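Local coordinates for 6-phospho-beta-d glycosidase (Streptococcus pyogenes, PDB 5FOO), which probably hydrolyses beta-glucosides whose sugar is phosphorylated at O6, acting as a 6-phospho-beta-glucosidase of glycoside hydrolase family 1, at residues R332-K337 / N367-S372; A241-L246 / E263-V268; A24-N29 / L82-E87; T200-Q205 / L283-E288. The protein carries 1 engineered substitution. All blocks are in the same frame, centred on the assembly; numbering follows the deposited sequence.

Contact 1: residues R332-K337 / N367-S372; sequences RMNVDK and NGVGIS. With JAZ (6-phosphocyclophellitol), chain G.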
# COMPACT_ATOMS: atom_id res chain seq x y z
N ARG A 332 7.35 23.02 1.35
CA ARG A 332 7.18 22.78 2.79
C ARG A 332 7.71 21.37 3.02
O ARG A 332 7.51 20.53 2.19
CB ARG A 332 5.70 22.85 3.21
CG ARG A 332 5.03 24.22 3.09
CD ARG A 332 3.50 24.01 3.18
NE ARG A 332 2.99 23.77 4.57
CZ ARG A 332 1.90 23.04 4.94
NH1 ARG A 332 1.11 22.41 4.07
NH2 ARG A 332 1.59 22.94 6.23
N MET A 333 8.35 21.11 4.15
CA MET A 333 9.07 19.85 4.32
C MET A 333 8.96 19.28 5.75
O MET A 333 8.78 20.01 6.77
CB MET A 333 10.53 20.06 3.89
CG MET A 333 11.30 18.78 3.60
SD MET A 333 13.10 19.01 3.68
CE MET A 333 13.30 19.76 5.28
N ASN A 334 8.99 17.96 5.80
CA ASN A 334 9.13 17.21 7.03
C ASN A 334 10.64 16.90 7.14
O ASN A 334 11.19 16.07 6.37
CB ASN A 334 8.33 15.92 6.92
CG ASN A 334 8.50 15.00 8.10
OD1 ASN A 334 9.35 15.22 8.97
ND2 ASN A 334 7.71 13.94 8.13
N VAL A 335 11.30 17.58 8.07
CA VAL A 335 12.81 17.46 8.16
C VAL A 335 13.30 16.07 8.50
O VAL A 335 14.20 15.60 7.82
CB VAL A 335 13.39 18.52 9.13
CG1 VAL A 335 14.89 18.30 9.42
CG2 VAL A 335 13.16 19.93 8.56
N ASP A 336 12.68 15.37 9.47
CA ASP A 336 13.08 13.94 9.85
C ASP A 336 13.09 12.99 8.67
O ASP A 336 13.87 12.08 8.60
CB ASP A 336 12.17 13.29 10.91
CG ASP A 336 12.45 13.76 12.32
OD1 ASP A 336 13.46 14.47 12.59
OD2 ASP A 336 11.60 13.42 13.16
N LYS A 337 12.18 13.20 7.75
CA LYS A 337 11.98 12.28 6.69
C LYS A 337 12.59 12.72 5.34
O LYS A 337 12.74 11.90 4.43
CB LYS A 337 10.44 12.11 6.62
CG LYS A 337 9.93 10.91 5.89
CD LYS A 337 10.22 9.55 6.52
CE LYS A 337 10.04 8.62 5.34
NZ LYS A 337 10.66 7.28 5.44
N ASN A 367 -2.55 7.44 4.47
CA ASN A 367 -2.15 8.83 4.52
C ASN A 367 -1.69 9.01 5.92
O ASN A 367 -2.43 8.69 6.81
CB ASN A 367 -3.34 9.77 4.21
CG ASN A 367 -2.99 11.21 4.37
OD1 ASN A 367 -3.47 11.87 5.27
ND2 ASN A 367 -2.15 11.69 3.50
N GLY A 368 -0.46 9.50 6.11
CA GLY A 368 0.09 9.76 7.42
C GLY A 368 1.45 10.42 7.31
O GLY A 368 1.96 10.68 6.19
N VAL A 369 1.99 10.70 8.48
CA VAL A 369 3.27 11.41 8.63
C VAL A 369 4.08 10.74 9.75
O VAL A 369 3.57 10.43 10.84
CB VAL A 369 3.10 12.93 8.91
CG1 VAL A 369 2.40 13.22 10.23
CG2 VAL A 369 4.48 13.61 8.88
N GLY A 370 5.35 10.53 9.44
CA GLY A 370 6.27 9.78 10.27
C GLY A 370 7.35 10.71 10.82
O GLY A 370 7.92 11.50 10.04
N ILE A 371 7.65 10.58 12.12
CA ILE A 371 8.56 11.50 12.86
C ILE A 371 9.36 10.63 13.80
O ILE A 371 8.84 9.66 14.34
CB ILE A 371 7.69 12.51 13.67
CG1 ILE A 371 6.98 13.45 12.70
CG2 ILE A 371 8.43 13.33 14.72
CD1 ILE A 371 7.94 14.24 11.83
N SER A 372 10.64 10.94 13.97
CA SER A 372 11.48 10.30 15.02
C SER A 372 11.44 11.04 16.37
O SER A 372 10.87 12.12 16.51
CB SER A 372 12.92 10.15 14.53
OG SER A 372 13.45 11.43 14.28
C2 JAZ G . 4.93 2.17 4.84
C3 JAZ G . 3.74 1.37 4.28
C4 JAZ G . 3.46 1.76 2.84
C5 JAZ G . 3.18 3.25 2.68
C6 JAZ G . 4.28 4.07 3.32
C7 JAZ G . 4.56 3.64 4.76
C8 JAZ G . 5.56 4.56 5.45
O9 JAZ G . 6.79 4.46 4.75
P10 JAZ G . 8.16 4.65 5.54
O11 JAZ G . 9.20 4.42 4.51
O12 JAZ G . 8.17 3.86 6.79
O13 JAZ G . 8.15 6.04 6.00
O14 JAZ G . 5.46 4.02 2.51
O15 JAZ G . 5.15 1.85 6.22
O16 JAZ G . 4.09 0.01 4.33
O17 JAZ G . 2.38 1.00 2.33
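Asp336 and Asn334 reach across to the backbone at 370-372 and join two parts of the chain beside the ligand pocket of the (beta/alpha)8 barrel: the end of strand 332-334 with the turn that follows, and the segment leaving the seventh barrel strand, 362-367. Asp336 buries the most surface. Its OD2 accepts a hydrogen bond from the backbone N of Ser372 at 2.8 Å, the donor standing above the carboxylate plane, 38° out of it. Ser372 OG makes a second, weak bond to the same OD2 at 2.9 Å. Because the serine hydroxyl lies between its own N and carbonyl carbon (chi1 62°), both groups can turn to one oxygen. Asn334 holds the neighbouring peptide: its ND2 donates to Gly370 O at 3.1 Å in a nearly straight bond (165°), with the acceptor in the amide plane, an arrangement that helps to fix the rotation of the amide. Ile371 fits between the two polar side chains. Its CD1 touches Asn334 OD1 at 3.3 Å, while its CG2 branch lies 3.5 Å from Asp336 OD2. The isoleucine also packs on Tyr388 of helix 387-405. Lys337 bends near its base, about the CB-CG bond, and leads away from 367-372 to the bound ligand; Trp339 gives it a cation-pi partner, and Tyr432 also binds the ligand. There NZ donates to phosphate oxygen O13 of 6-phosphocyclophellitol at 2.9 Å, with a weak second bond to O11.

Contact 2: residues A241-L246 / E263-V268; sequences AHFAEL and EELVAV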
# COMPACT_ATOMS: atom_id res chain seq x y z
N ALA A 241 7.38 14.83 -17.00
CA ALA A 241 6.19 14.56 -16.13
C ALA A 241 5.23 13.60 -16.78
O ALA A 241 4.75 12.65 -16.15
CB ALA A 241 5.45 15.86 -15.78
N HIS A 242 5.05 13.80 -18.08
CA HIS A 242 4.21 12.96 -18.89
C HIS A 242 4.70 11.53 -18.81
O HIS A 242 3.89 10.62 -18.54
CB HIS A 242 4.16 13.42 -20.36
CG HIS A 242 3.18 12.64 -21.17
ND1 HIS A 242 1.82 12.73 -20.96
CD2 HIS A 242 3.34 11.70 -22.11
CE1 HIS A 242 1.18 11.92 -21.78
NE2 HIS A 242 2.09 11.28 -22.48
N PHE A 243 5.99 11.30 -19.05
CA PHE A 243 6.45 9.93 -19.01
C PHE A 243 6.43 9.40 -17.58
O PHE A 243 6.05 8.27 -17.35
CB PHE A 243 7.80 9.66 -19.75
CG PHE A 243 8.20 8.21 -19.69
CD1 PHE A 243 7.70 7.29 -20.60
CD2 PHE A 243 8.92 7.73 -18.61
CE1 PHE A 243 7.99 5.94 -20.46
CE2 PHE A 243 9.22 6.35 -18.48
CZ PHE A 243 8.75 5.47 -19.38
N ALA A 244 6.78 10.23 -16.59
CA ALA A 244 6.76 9.76 -15.24
C ALA A 244 5.35 9.30 -14.79
O ALA A 244 5.22 8.35 -13.99
CB ALA A 244 7.30 10.77 -14.30
N GLU A 245 4.33 9.95 -15.33
CA GLU A 245 2.93 9.55 -15.05
C GLU A 245 2.62 8.28 -15.74
O GLU A 245 2.07 7.38 -15.12
CB GLU A 245 1.91 10.63 -15.40
CG GLU A 245 2.23 11.88 -14.59
CD GLU A 245 1.09 12.52 -13.87
OE1 GLU A 245 -0.03 12.22 -14.23
OE2 GLU A 245 1.36 13.35 -12.97
N LEU A 246 3.02 8.17 -17.01
CA LEU A 246 2.74 6.94 -17.75
C LEU A 246 3.18 5.67 -17.02
O LEU A 246 2.43 4.68 -17.01
CB LEU A 246 3.38 6.89 -19.13
CG LEU A 246 2.80 7.66 -20.29
CD1 LEU A 246 3.75 7.48 -21.47
CD2 LEU A 246 1.43 7.12 -20.64
N GLU A 263 -1.15 2.65 -24.29
CA GLU A 263 -0.54 2.38 -25.60
C GLU A 263 0.79 3.12 -25.76
O GLU A 263 1.79 2.59 -26.25
CB GLU A 263 -1.49 2.81 -26.71
CG GLU A 263 -2.77 2.02 -26.82
CD GLU A 263 -2.81 1.16 -28.05
OE1 GLU A 263 -2.13 0.09 -28.02
OE2 GLU A 263 -3.49 1.57 -29.02
N GLU A 264 0.81 4.35 -25.28
CA GLU A 264 2.01 5.15 -25.37
C GLU A 264 3.16 4.53 -24.56
O GLU A 264 4.30 4.57 -25.01
CB GLU A 264 1.74 6.59 -24.95
CG GLU A 264 2.88 7.53 -25.28
CD GLU A 264 2.67 8.95 -24.79
OE1 GLU A 264 1.56 9.33 -24.35
OE2 GLU A 264 3.63 9.74 -24.87
N LEU A 265 2.83 3.93 -23.41
CA LEU A 265 3.84 3.32 -22.58
C LEU A 265 4.40 2.09 -23.26
O LEU A 265 5.60 1.90 -23.31
CB LEU A 265 3.35 3.01 -21.12
CG LEU A 265 4.33 2.22 -20.25
CD1 LEU A 265 5.61 3.05 -20.01
CD2 LEU A 265 3.69 1.80 -18.94
N VAL A 266 3.51 1.22 -23.71
CA VAL A 266 3.85 0.11 -24.55
C VAL A 266 4.80 0.48 -25.71
O VAL A 266 5.75 -0.25 -25.90
CB VAL A 266 2.59 -0.57 -25.13
CG1 VAL A 266 2.91 -1.54 -26.25
CG2 VAL A 266 1.91 -1.37 -24.03
N ALA A 267 4.53 1.52 -26.49
CA ALA A 267 5.45 1.93 -27.59
C ALA A 267 6.85 2.32 -27.03
O ALA A 267 7.85 1.91 -27.60
CB ALA A 267 4.87 3.10 -28.40
N VAL A 268 6.93 3.00 -25.89
CA VAL A 268 8.25 3.30 -25.32
C VAL A 268 9.01 2.03 -24.94
O VAL A 268 10.21 1.86 -25.26
CB VAL A 268 8.16 4.31 -24.16
CG1 VAL A 268 9.50 4.50 -23.45
CG2 VAL A 268 7.58 5.65 -24.66
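The helical segments bearing Leu246 and Leu265 run nearly at right angles, their N-to-C directions 98° apart and their axes 10.3 Å from each other at closest approach. At these two leucines the backbones come nearest, with CA atoms 6.1 Å apart. Leu246 and Leu265 face each other, and Leu265 CD2 lies against Leu246 O at 3.7 Å. The phenyl ring of Phe243 reaches into the same interface, where its CE1 meets Val268 CG1 at 3.6 Å and Leu265 CD1 at 3.8 Å, both at an oblique approach. Tyr322 packs against both Phe243 and Val268. The outer margin is polar. His242 and Glu264 approach from opposite directions, and His242 NE2 donates to Glu264 OE1 at 2.8 Å in an almost perfectly straight bond (178°) that leaves in the imidazole plane and arrives on the syn side, tilted 30° from the carboxylate plane. The Leu246 side chain crosses the glutamate stem at about a right angle, CD1 lying 3.8 Å from Glu264 CD. An apolar core bordered by a His-carboxylate hydrogen bond thus joins two consecutive helices, 235-258 and 263-271, which belong to the helical excursion between the fifth and sixth strands of the family 1 TIM barrel.

Contact 3: residues A24-N29 / L82-E87; sequences AKQHRN and LIDDFE. With PO4 (phosphate ion), chain M.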
# COMPACT_ATOMS: atom_id res chain seq x y z
N ALA A 24 4.86 -18.06 15.36
CA ALA A 24 4.19 -19.19 14.66
C ALA A 24 4.02 -19.09 13.13
O ALA A 24 3.06 -19.64 12.58
CB ALA A 24 2.85 -19.48 15.30
N LYS A 25 4.93 -18.41 12.45
CA LYS A 25 4.78 -18.20 11.04
C LYS A 25 5.68 -19.16 10.36
O LYS A 25 6.89 -19.10 10.56
CB LYS A 25 5.07 -16.73 10.62
CG LYS A 25 4.49 -16.36 9.26
CD LYS A 25 4.66 -14.88 8.91
CE LYS A 25 6.11 -14.59 8.54
NZ LYS A 25 6.41 -13.22 8.07
N GLN A 26 5.11 -19.98 9.49
CA GLN A 26 5.83 -21.12 8.94
C GLN A 26 6.98 -20.71 8.03
O GLN A 26 8.01 -21.39 7.98
CB GLN A 26 4.85 -22.04 8.22
CG GLN A 26 5.46 -23.28 7.63
CD GLN A 26 4.44 -24.25 7.01
OE1 GLN A 26 3.23 -24.20 7.19
NE2 GLN A 26 4.97 -25.16 6.26
N HIS A 27 6.81 -19.66 7.23
CA HIS A 27 7.78 -19.40 6.17
C HIS A 27 8.28 -18.02 6.34
O HIS A 27 7.61 -17.18 6.96
CB HIS A 27 7.12 -19.49 4.75
CG HIS A 27 6.44 -20.80 4.42
ND1 HIS A 27 7.13 -21.90 3.94
CD2 HIS A 27 5.13 -21.14 4.39
CE1 HIS A 27 6.29 -22.88 3.67
NE2 HIS A 27 5.07 -22.47 3.98
N ARG A 28 9.41 -17.74 5.70
CA ARG A 28 9.95 -16.39 5.58
C ARG A 28 9.47 -15.67 4.33
O ARG A 28 9.47 -16.24 3.22
CB ARG A 28 11.49 -16.42 5.55
CG ARG A 28 12.08 -17.06 6.83
CD ARG A 28 13.56 -17.40 6.69
NE ARG A 28 13.76 -18.37 5.64
CZ ARG A 28 14.93 -18.85 5.24
NH1 ARG A 28 16.07 -18.48 5.80
NH2 ARG A 28 14.92 -19.72 4.28
N ASN A 29 9.08 -14.41 4.52
CA ASN A 29 8.92 -13.54 3.42
C ASN A 29 10.23 -12.89 3.01
O ASN A 29 11.23 -13.13 3.64
CB ASN A 29 7.75 -12.54 3.66
CG ASN A 29 8.02 -11.50 4.74
OD1 ASN A 29 9.05 -10.86 4.80
ND2 ASN A 29 7.00 -11.23 5.53
N LEU A 82 -0.34 -18.16 6.04
CA LEU A 82 -1.55 -18.97 5.75
C LEU A 82 -1.26 -20.30 5.05
O LEU A 82 -1.97 -21.28 5.27
CB LEU A 82 -2.54 -18.20 4.90
CG LEU A 82 -3.91 -18.87 4.68
CD1 LEU A 82 -4.57 -19.28 6.03
CD2 LEU A 82 -4.81 -17.90 3.92
N ILE A 83 -0.23 -20.34 4.20
CA ILE A 83 0.00 -21.48 3.36
C ILE A 83 1.13 -22.37 3.85
O ILE A 83 2.17 -21.91 4.29
CB ILE A 83 0.23 -21.03 1.90
CG1 ILE A 83 -1.00 -20.31 1.35
CG2 ILE A 83 0.60 -22.23 1.02
CD1 ILE A 83 -2.32 -21.11 1.39
N ASP A 84 0.89 -23.67 3.79
CA ASP A 84 1.85 -24.65 4.21
C ASP A 84 2.69 -25.01 2.96
O ASP A 84 3.84 -24.60 2.86
CB ASP A 84 1.11 -25.85 4.82
CG ASP A 84 2.04 -27.06 5.12
OD1 ASP A 84 3.27 -27.01 4.97
OD2 ASP A 84 1.51 -28.10 5.46
N ASP A 85 2.09 -25.69 1.98
CA ASP A 85 2.82 -26.13 0.80
C ASP A 85 2.36 -25.13 -0.27
O ASP A 85 1.18 -25.08 -0.61
CB ASP A 85 2.44 -27.61 0.51
CG ASP A 85 2.90 -28.12 -0.87
OD1 ASP A 85 3.38 -27.35 -1.73
OD2 ASP A 85 2.72 -29.34 -1.11
N PHE A 86 3.28 -24.32 -0.76
CA PHE A 86 2.98 -23.30 -1.75
C PHE A 86 2.49 -23.85 -3.08
O PHE A 86 1.69 -23.20 -3.73
CB PHE A 86 4.19 -22.42 -2.03
CG PHE A 86 4.65 -21.61 -0.87
CD1 PHE A 86 3.80 -20.73 -0.25
CD2 PHE A 86 5.95 -21.68 -0.44
CE1 PHE A 86 4.23 -19.97 0.81
CE2 PHE A 86 6.39 -20.90 0.62
CZ PHE A 86 5.53 -20.04 1.25
N GLU A 87 2.99 -25.01 -3.49
CA GLU A 87 2.69 -25.57 -4.81
C GLU A 87 1.25 -26.07 -4.81
O GLU A 87 0.62 -26.05 -5.80
CB GLU A 87 3.61 -26.78 -5.12
CG GLU A 87 5.08 -26.46 -5.23
CD GLU A 87 5.41 -25.55 -6.43
OE1 GLU A 87 4.68 -25.47 -7.45
OE2 GLU A 87 6.44 -24.94 -6.38
P PO4 M . 11.03 -20.85 4.08
O1 PO4 M . 12.20 -20.91 3.10
O2 PO4 M . 10.94 -22.00 5.06
O3 PO4 M . 9.73 -21.00 3.18
O4 PO4 M . 11.25 -19.67 4.93
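The imidazole of His27 lies under Phe86 and turns its NE2 edge to the backbone at Asp84, joining the loops that follow the first and second strands of the (beta/alpha)8 barrel. This is the tight part of the contact. Phe86 CZ sits over the centre of one imidazole face, 3.4 Å from His27 CD2, with the two ring planes tilted 35° apart; CG of Gln26 covers the opposite face near its rim. At the ring edge, His27 NE2 donates to Asp84 O at 2.7 Å through a bent bond (130°). Trp79 meets Phe86 edge-to-face. The solvent side belongs to Gln26, whose amide is nevertheless held by a straight bond. Its extended chain, with CG anti to the backbone N (chi1 -179°), carries NE2 to Asp84 OD1 at 2.8 Å, the donor coming from above the carboxylate plane. Asn92 binds the other end of the amide, at OE1. A phosphate ion, probably from the crystallisation liquor, occupies the far edge of the histidine, where His27 ND1 reaches phosphate O3 at 2.9 Å. With both nitrogens placed as donors, the ring may carry a positive charge, which the phosphate would favour. Arg28 takes phosphate O4 with both its backbone N (2.8 Å) and its NE (2.9 Å).

Contact 4: residues T200-Q205 / L283-E288; sequences TAKVIQ and LALIAE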
# COMPACT_ATOMS: atom_id res chain seq x y z
N THR A 200 -3.31 -9.46 -10.58
CA THR A 200 -4.46 -8.69 -10.13
C THR A 200 -5.75 -9.21 -10.82
O THR A 200 -6.75 -9.52 -10.15
CB THR A 200 -4.30 -7.21 -10.40
OG1 THR A 200 -3.10 -6.71 -9.78
CG2 THR A 200 -5.48 -6.41 -9.80
N ALA A 201 -5.68 -9.36 -12.13
CA ALA A 201 -6.82 -9.80 -12.94
C ALA A 201 -7.19 -11.26 -12.68
O ALA A 201 -8.37 -11.57 -12.58
CB ALA A 201 -6.53 -9.58 -14.42
N LYS A 202 -6.20 -12.13 -12.51
CA LYS A 202 -6.44 -13.49 -12.14
C LYS A 202 -7.03 -13.69 -10.74
O LYS A 202 -7.87 -14.58 -10.53
CB LYS A 202 -5.19 -14.34 -12.32
CG LYS A 202 -4.81 -14.46 -13.77
CD LYS A 202 -3.76 -15.54 -14.01
CE LYS A 202 -4.49 -16.79 -14.42
NZ LYS A 202 -3.55 -17.91 -14.58
N VAL A 203 -6.62 -12.87 -9.78
CA VAL A 203 -7.17 -12.97 -8.44
C VAL A 203 -8.63 -12.48 -8.48
O VAL A 203 -9.52 -13.07 -7.83
CB VAL A 203 -6.32 -12.22 -7.38
CG1 VAL A 203 -7.06 -12.17 -6.06
CG2 VAL A 203 -5.02 -13.02 -7.20
N ILE A 204 -8.85 -11.41 -9.22
CA ILE A 204 -10.21 -10.90 -9.41
C ILE A 204 -11.10 -11.93 -10.06
O ILE A 204 -12.21 -12.14 -9.59
CB ILE A 204 -10.21 -9.57 -10.18
CG1 ILE A 204 -9.63 -8.46 -9.28
CG2 ILE A 204 -11.62 -9.22 -10.66
CD1 ILE A 204 -9.34 -7.15 -10.05
N GLN A 205 -10.60 -12.63 -11.07
CA GLN A 205 -11.38 -13.69 -11.67
C GLN A 205 -11.72 -14.71 -10.60
O GLN A 205 -12.87 -15.15 -10.53
CB GLN A 205 -10.67 -14.36 -12.83
CG GLN A 205 -11.42 -15.48 -13.59
CD GLN A 205 -10.56 -16.04 -14.70
OE1 GLN A 205 -10.92 -15.97 -15.88
NE2 GLN A 205 -9.38 -16.48 -14.35
N LEU A 283 -3.98 -11.08 -22.00
CA LEU A 283 -4.53 -9.75 -22.24
C LEU A 283 -6.08 -9.65 -22.16
O LEU A 283 -6.63 -8.63 -21.70
CB LEU A 283 -4.03 -9.14 -23.55
CG LEU A 283 -2.51 -8.90 -23.54
CD1 LEU A 283 -1.93 -8.58 -24.93
CD2 LEU A 283 -2.12 -7.84 -22.54
N ALA A 284 -6.75 -10.69 -22.61
CA ALA A 284 -8.22 -10.78 -22.53
C ALA A 284 -8.66 -11.01 -21.07
O ALA A 284 -9.66 -10.41 -20.63
CB ALA A 284 -8.74 -11.89 -23.45
N LEU A 285 -7.91 -11.80 -20.30
CA LEU A 285 -8.19 -11.97 -18.84
C LEU A 285 -8.12 -10.62 -18.17
O LEU A 285 -9.02 -10.27 -17.42
CB LEU A 285 -7.24 -12.98 -18.18
CG LEU A 285 -7.71 -14.20 -17.41
CD1 LEU A 285 -9.03 -14.75 -17.94
CD2 LEU A 285 -6.66 -15.32 -17.44
N ILE A 286 -7.12 -9.80 -18.50
CA ILE A 286 -6.96 -8.48 -17.92
C ILE A 286 -8.12 -7.54 -18.32
O ILE A 286 -8.64 -6.81 -17.49
CB ILE A 286 -5.55 -7.87 -18.24
CG1 ILE A 286 -4.45 -8.71 -17.59
CG2 ILE A 286 -5.45 -6.42 -17.79
CD1 ILE A 286 -3.01 -8.46 -18.10
N ALA A 287 -8.54 -7.60 -19.58
CA ALA A 287 -9.62 -6.78 -20.07
C ALA A 287 -10.97 -7.17 -19.39
O ALA A 287 -11.86 -6.31 -19.18
CB ALA A 287 -9.75 -6.92 -21.58
N GLU A 288 -11.08 -8.44 -19.01
CA GLU A 288 -12.32 -8.95 -18.46
C GLU A 288 -12.43 -8.96 -16.93
O GLU A 288 -13.50 -9.25 -16.42
CB GLU A 288 -12.48 -10.33 -18.93
CG GLU A 288 -12.87 -10.40 -20.37
CD GLU A 288 -12.83 -11.80 -20.90
OE1 GLU A 288 -12.70 -12.74 -20.09
OE2 GLU A 288 -12.84 -11.94 -22.12
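Gln205 stretches fully toward Leu285, with CG anti to the backbone N (chi1 -178°) and the rest of the chain extended as far as the amide. Both torsions of the leucine that it meets lie off the staggered positions (chi1 -125°), so the placing of its methyls is doubtful; as modelled, CD1 faces Gln205 and CD2 faces Lys202. CD1 comes within 3.1 Å of Gln205 OE1, a very close approach that shares this doubt, while CD2 lies 4.0 Å from Lys202 CE. The glutamine and leucine side chains cross at about a right angle, whereas the lysine passes Leu285 more obliquely. A bend in the middle of the lysine chain, about CG-CD, turns its ammonium group away, to a salt bridge with Asp140, and only its aliphatic part serves this contact. One helical turn back from Gln205, Ala201 marks the place where the backbones come nearest. Its CB rests 3.7 Å from Ile286 CA and 3.9 Å from Ile286 CG1, and the small methyl allows the CA atoms of Ala201 and Ile286 to approach to 5.2 Å. The short helical segments cross at 61°, with axes 8.6 Å apart. No hydrogen bond links them, and the joint depends on apolar and van der Waals contact. Helix 186-208, between the fourth and fifth barrel strands, thus carries helix 280-288 on one flank; on another, Val203 packs on Phe142, Ser146 and Phe150 of helix 136-153. Helix 280-288 in turn leads into the sixth strand, 293-297.

How the contacts relate
From the N terminus, contact 3 comes first: it closes a loop of 52 intervening residues and ties together the segments that follow the first and second barrel strands. Contact 4 opens only afterwards and spans 77 residues, joining the helix before the fifth strand to the one before the sixth. Contact 2 falls wholly within that span. Its second helix, 263-271, is followed directly by helix 280-288 of contact 4, and the nearest atoms of the two contacts are about 8 Å apart. Contact 1 closes last, over 29 residues, beside the ligand; its centre lies about 37 Å from that of contact 4, across the chain's centre. No two contacts cross along the chain.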